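Local coordinates for protein 24-sterol C-methyltransferase (PDB 6F5Z) that is a putative S-adenosylmethionine-dependent methyltransferase that forms a holoenzyme with the Trm112 activator and binds S-adenosyl-L-homocysteine in its pocket, at residues D40-L45 against K60-G65; D95-D100 against A127-P132. One frame throughout, in Å; residues are numbered along the deposited sequence.

Contact 1 (D40-L45 against K60-G65); sequences DTVVDL and KGIGRG
T41 and R64 pair side by side where strands 41-45 and 64-69 begin as parallel neighbours. Between the two segments the ladder is just beginning: V42 N donates to R64 O at 3.0 Å, and D40 O takes two amides from the same face of its carbonyl plane, G63 N at 2.8 Å and R64 N at 3.3 Å. The second is nearly straight at its hydrogen (171°) but stands above that plane. T41 CA and G65 CA add CA-H...O contacts to R64 O and V42 O.

The close-packed side is apolar and buried. V42 CG2 meets I62 CG2 at 3.7 Å, the two side chains crossing at about a right angle, while I62 CB lies 3.4 Å from D40 O. L56 of helix 51-60 packs on both V42 and I62.

The other face is polar and looser, with one water bridging T41 and R64 beside the partner chain. T41 OG1, anti to the carbonyl carbon (chi1 -69°), accepts from R64 NE at 3.1 Å along an almost linear bond, lying at the guanidinium edge and only 6° out of its plane. The water accepts from R64 NH1 at 2.8 Å and also bonds to T41 OG1. R64 NH2 forms a salt bridge with D7 of the UPF0434 family protein chain, so the arginine spans the subunit interface, and I8 of that chain packs on T41.

The contact opens the first beta-alpha-beta unit of the Rossmann-like methyltransferase sheet: helix 51-60 carries the chain from strand 41-45 to strand 64-69, and strand 104-110 flanks 41-45 on its other edge.

Contact 2 (D95-D100 against A127-P132); sequences DDLPFD and ARILKP
R128 ends in a two-pronged grip on the backbone of the 95-100 loop. Its NH1 and NH2 both donate to F99 O, at 2.9 and 3.1 Å, arriving in the plane of that carbonyl, and the oxygen sits at the guanidinium edge. NH2 also comes within 2.9 Å of L97 O. The aliphatic part of R128 leaves the helix extended and bends at chi3 (67°), which turns the flat group onto the loop. I129 CG2 lies over one guanidinium face, 3.3 Å above the plane and offset toward the rim.

I129 forms the apolar half. Its CG2 packs on F99 CB at 3.8 Å, and its CD1 meets L97 CD1 at the same distance, L97 and I129 being set roughly perpendicular. CG1 stands between the backbone N and the carbonyl carbon (chi1 69°), and from there its CD1 also reaches F99 CD2 at 4.1 Å.

The loop carries P98 at the centre of an inverse gamma turn, closed by a weak bond from F99 N to L97 O. In the Rossmann-like methyltransferase fold it runs from strand 87-91 toward strand 104-110, and here it is fastened to the end of helix 119-129.

A second shell of acids steadies the arginine: D101 forms a salt bridge with NH1 and E125 with NE, while E125 also accepts from L97 N. A methionine in place of R128 would probably leave D101 and E125 without their cationic mate and F99 O without its paired donors. Farther out, F66 meets the F99 ring edge-to-face, and L9 of the UPF0434 family protein chain packs against F99.

Contact 1 is complete in the sequence before contact 2 begins; their centres lie 14 Å apart, and they meet through strand 41-45. L45 CD2 touches L97 CD2 at 3.8 Å, and V43 CG2 touches F99 CZ at 3.9 Å, so residues of the strand beyond its pairing with 60-65 serve as a floor for the 95-100 loop. The side chain of L97 in contact 2 lies about 7 Å from the bound S-adenosyl-L-homocysteine, that of V42 in contact 1 about 12 Å. Both contacts border the UPF0434 family protein chain, to which P98 and D100 also make backbone hydrogen bonds, consistent with an activator docked beside this part of the sheet.

Contact 1 (D40-L45 against K60-G65)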
# COMPACT_ATOMS: atom_id res chain seq x y z
N ASP B 40 14.66 11.10 -1.35
CA ASP B 40 13.30 11.69 -1.48
C ASP B 40 13.00 12.82 -0.51
O ASP B 40 13.57 12.88 0.59
CB ASP B 40 12.23 10.62 -1.31
CG ASP B 40 11.95 9.78 -2.56
OD1 ASP B 40 12.53 10.08 -3.64
OD2 ASP B 40 11.21 8.76 -2.43
N THR B 41 12.08 13.70 -0.93
CA THR B 41 11.62 14.84 -0.11
C THR B 41 10.30 14.41 0.52
O THR B 41 9.39 14.01 -0.19
CB THR B 41 11.42 16.07 -0.97
OG1 THR B 41 12.69 16.55 -1.43
CG2 THR B 41 10.70 17.21 -0.20
N VAL B 42 10.21 14.50 1.85
CA VAL B 42 9.01 14.12 2.57
C VAL B 42 8.51 15.29 3.42
O VAL B 42 9.31 15.95 4.11
CB VAL B 42 9.26 12.85 3.45
CG1 VAL B 42 8.03 12.48 4.32
CG2 VAL B 42 9.66 11.67 2.56
N VAL B 43 7.20 15.49 3.44
CA VAL B 43 6.53 16.46 4.31
C VAL B 43 5.77 15.66 5.38
O VAL B 43 5.04 14.70 5.05
CB VAL B 43 5.59 17.39 3.52
CG1 VAL B 43 4.70 18.22 4.47
CG2 VAL B 43 6.40 18.32 2.63
N ASP B 44 5.98 16.04 6.63
CA ASP B 44 5.33 15.40 7.77
C ASP B 44 4.34 16.42 8.34
O ASP B 44 4.75 17.48 8.85
CB ASP B 44 6.42 15.05 8.81
CG ASP B 44 5.96 14.46 10.12
OD1 ASP B 44 4.73 14.29 10.30
OD2 ASP B 44 6.84 14.18 10.97
N LEU B 45 3.03 16.14 8.15
CA LEU B 45 1.98 17.06 8.57
C LEU B 45 1.57 16.80 10.00
O LEU B 45 1.04 15.73 10.28
CB LEU B 45 0.79 16.94 7.64
CG LEU B 45 1.03 17.37 6.21
CD1 LEU B 45 -0.24 17.14 5.40
CD2 LEU B 45 1.43 18.84 6.10
N LYS B 60 15.32 4.75 5.68
CA LYS B 60 15.04 4.76 4.25
C LYS B 60 15.88 5.78 3.47
O LYS B 60 15.87 5.76 2.24
CB LYS B 60 13.54 4.92 3.99
CG LYS B 60 12.80 3.62 4.34
CD LYS B 60 11.36 3.64 3.94
CE LYS B 60 10.57 2.45 4.45
NZ LYS B 60 10.94 1.15 3.82
N GLY B 61 16.65 6.59 4.18
CA GLY B 61 17.55 7.56 3.57
C GLY B 61 16.89 8.71 2.81
O GLY B 61 17.40 9.15 1.79
N ILE B 62 15.76 9.23 3.31
CA ILE B 62 15.19 10.41 2.68
C ILE B 62 16.24 11.50 2.67
O ILE B 62 17.14 11.54 3.52
CB ILE B 62 13.88 10.88 3.37
CG1 ILE B 62 14.09 11.31 4.83
CG2 ILE B 62 12.82 9.80 3.27
CD1 ILE B 62 12.89 12.15 5.40
N GLY B 63 16.13 12.37 1.67
CA GLY B 63 17.12 13.42 1.50
C GLY B 63 16.77 14.73 2.12
O GLY B 63 17.67 15.50 2.51
N ARG B 64 15.47 15.08 2.09
CA ARG B 64 14.99 16.36 2.63
C ARG B 64 13.71 16.09 3.37
O ARG B 64 12.88 15.32 2.89
CB ARG B 64 14.71 17.36 1.52
CG ARG B 64 15.83 17.42 0.49
CD ARG B 64 15.86 18.65 -0.35
NE ARG B 64 14.59 18.95 -1.00
CZ ARG B 64 14.34 20.16 -1.50
NH1 ARG B 64 13.18 20.41 -2.09
NH2 ARG B 64 15.24 21.12 -1.40
N GLY B 65 13.57 16.69 4.53
CA GLY B 65 12.33 16.50 5.27
C GLY B 65 11.83 17.81 5.80
O GLY B 65 12.65 18.69 6.16
O HOH W 1 11.63 18.55 -3.53

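Contact 2 (D95-D100 against A127-P132)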
# COMPACT_ATOMS: atom_id res chain seq x y z
N ASP B 95 -4.68 23.89 6.33
CA ASP B 95 -5.58 24.40 5.30
C ASP B 95 -4.89 25.13 4.17
O ASP B 95 -5.52 25.40 3.14
CB ASP B 95 -6.69 25.29 5.91
CG ASP B 95 -7.97 25.28 5.11
OD1 ASP B 95 -8.45 24.18 4.77
OD2 ASP B 95 -8.50 26.37 4.83
N ASP B 96 -3.59 25.46 4.33
CA ASP B 96 -2.88 26.18 3.26
C ASP B 96 -1.43 25.75 3.33
O ASP B 96 -0.66 26.32 4.13
CB ASP B 96 -2.99 27.71 3.46
CG ASP B 96 -4.39 28.28 3.27
OD1 ASP B 96 -4.86 28.32 2.12
OD2 ASP B 96 -5.02 28.68 4.28
N LEU B 97 -1.07 24.69 2.57
CA LEU B 97 0.31 24.17 2.66
C LEU B 97 1.27 25.05 1.88
O LEU B 97 1.06 25.28 0.68
CB LEU B 97 0.39 22.71 2.20
CG LEU B 97 -0.58 21.76 2.93
CD1 LEU B 97 -0.43 20.30 2.38
CD2 LEU B 97 -0.40 21.80 4.46
N PRO B 98 2.37 25.45 2.55
CA PRO B 98 3.30 26.42 1.96
C PRO B 98 4.37 25.77 1.11
O PRO B 98 5.55 26.10 1.21
CB PRO B 98 3.86 27.15 3.19
CG PRO B 98 3.94 26.07 4.23
CD PRO B 98 2.70 25.21 3.98
N PHE B 99 3.93 24.85 0.23
CA PHE B 99 4.81 24.15 -0.70
C PHE B 99 4.30 24.29 -2.10
O PHE B 99 3.07 24.31 -2.33
CB PHE B 99 4.93 22.66 -0.36
CG PHE B 99 5.41 22.42 1.04
CD1 PHE B 99 6.77 22.40 1.32
CD2 PHE B 99 4.51 22.20 2.07
CE1 PHE B 99 7.21 22.26 2.64
CE2 PHE B 99 4.97 22.02 3.38
CZ PHE B 99 6.30 22.07 3.65
N ASP B 100 5.23 24.38 -3.05
CA ASP B 100 4.89 24.48 -4.47
C ASP B 100 4.12 23.27 -4.97
O ASP B 100 4.25 22.17 -4.40
CB ASP B 100 6.19 24.52 -5.29
CG ASP B 100 6.92 25.84 -5.23
OD1 ASP B 100 6.31 26.84 -4.78
OD2 ASP B 100 8.09 25.89 -5.67
N ALA B 127 -2.74 16.47 -2.50
CA ALA B 127 -2.65 16.03 -3.89
C ALA B 127 -1.92 17.09 -4.73
O ALA B 127 -1.19 16.75 -5.64
CB ALA B 127 -4.06 15.81 -4.45
N ARG B 128 -2.12 18.37 -4.40
CA ARG B 128 -1.46 19.47 -5.12
C ARG B 128 0.06 19.43 -4.93
O ARG B 128 0.80 19.47 -5.93
CB ARG B 128 -2.01 20.82 -4.64
CG ARG B 128 -1.34 22.00 -5.36
CD ARG B 128 -1.86 23.34 -4.85
NE ARG B 128 -1.49 23.63 -3.47
CZ ARG B 128 -0.27 23.98 -3.07
NH1 ARG B 128 0.71 24.13 -3.96
NH2 ARG B 128 -0.03 24.20 -1.79
N ILE B 129 0.54 19.36 -3.66
CA ILE B 129 1.99 19.41 -3.43
C ILE B 129 2.74 18.13 -3.84
O ILE B 129 3.93 18.19 -4.14
CB ILE B 129 2.35 19.83 -2.00
CG1 ILE B 129 1.96 18.70 -0.99
CG2 ILE B 129 1.67 21.19 -1.65
CD1 ILE B 129 2.50 19.01 0.42
N LEU B 130 2.05 16.99 -3.82
CA LEU B 130 2.69 15.76 -4.22
C LEU B 130 3.01 15.75 -5.70
O LEU B 130 2.16 16.07 -6.51
CB LEU B 130 1.74 14.58 -3.94
CG LEU B 130 1.74 14.08 -2.51
CD1 LEU B 130 0.62 13.04 -2.31
CD2 LEU B 130 3.12 13.53 -2.11
N LYS B 131 4.17 15.22 -6.04
CA LYS B 131 4.47 14.92 -7.43
C LYS B 131 3.53 13.78 -7.90
O LYS B 131 3.22 12.90 -7.09
CB LYS B 131 5.92 14.42 -7.53
CG LYS B 131 6.94 15.53 -7.26
CD LYS B 131 8.35 14.96 -7.19
CE LYS B 131 9.37 16.05 -7.00
NZ LYS B 131 10.73 15.46 -6.96
N PRO B 132 3.14 13.72 -9.18
CA PRO B 132 2.39 12.54 -9.67
C PRO B 132 3.15 11.25 -9.32
O PRO B 132 4.36 11.14 -9.51
CB PRO B 132 2.38 12.75 -11.20
CG PRO B 132 2.44 14.24 -11.35
CD PRO B 132 3.38 14.70 -10.26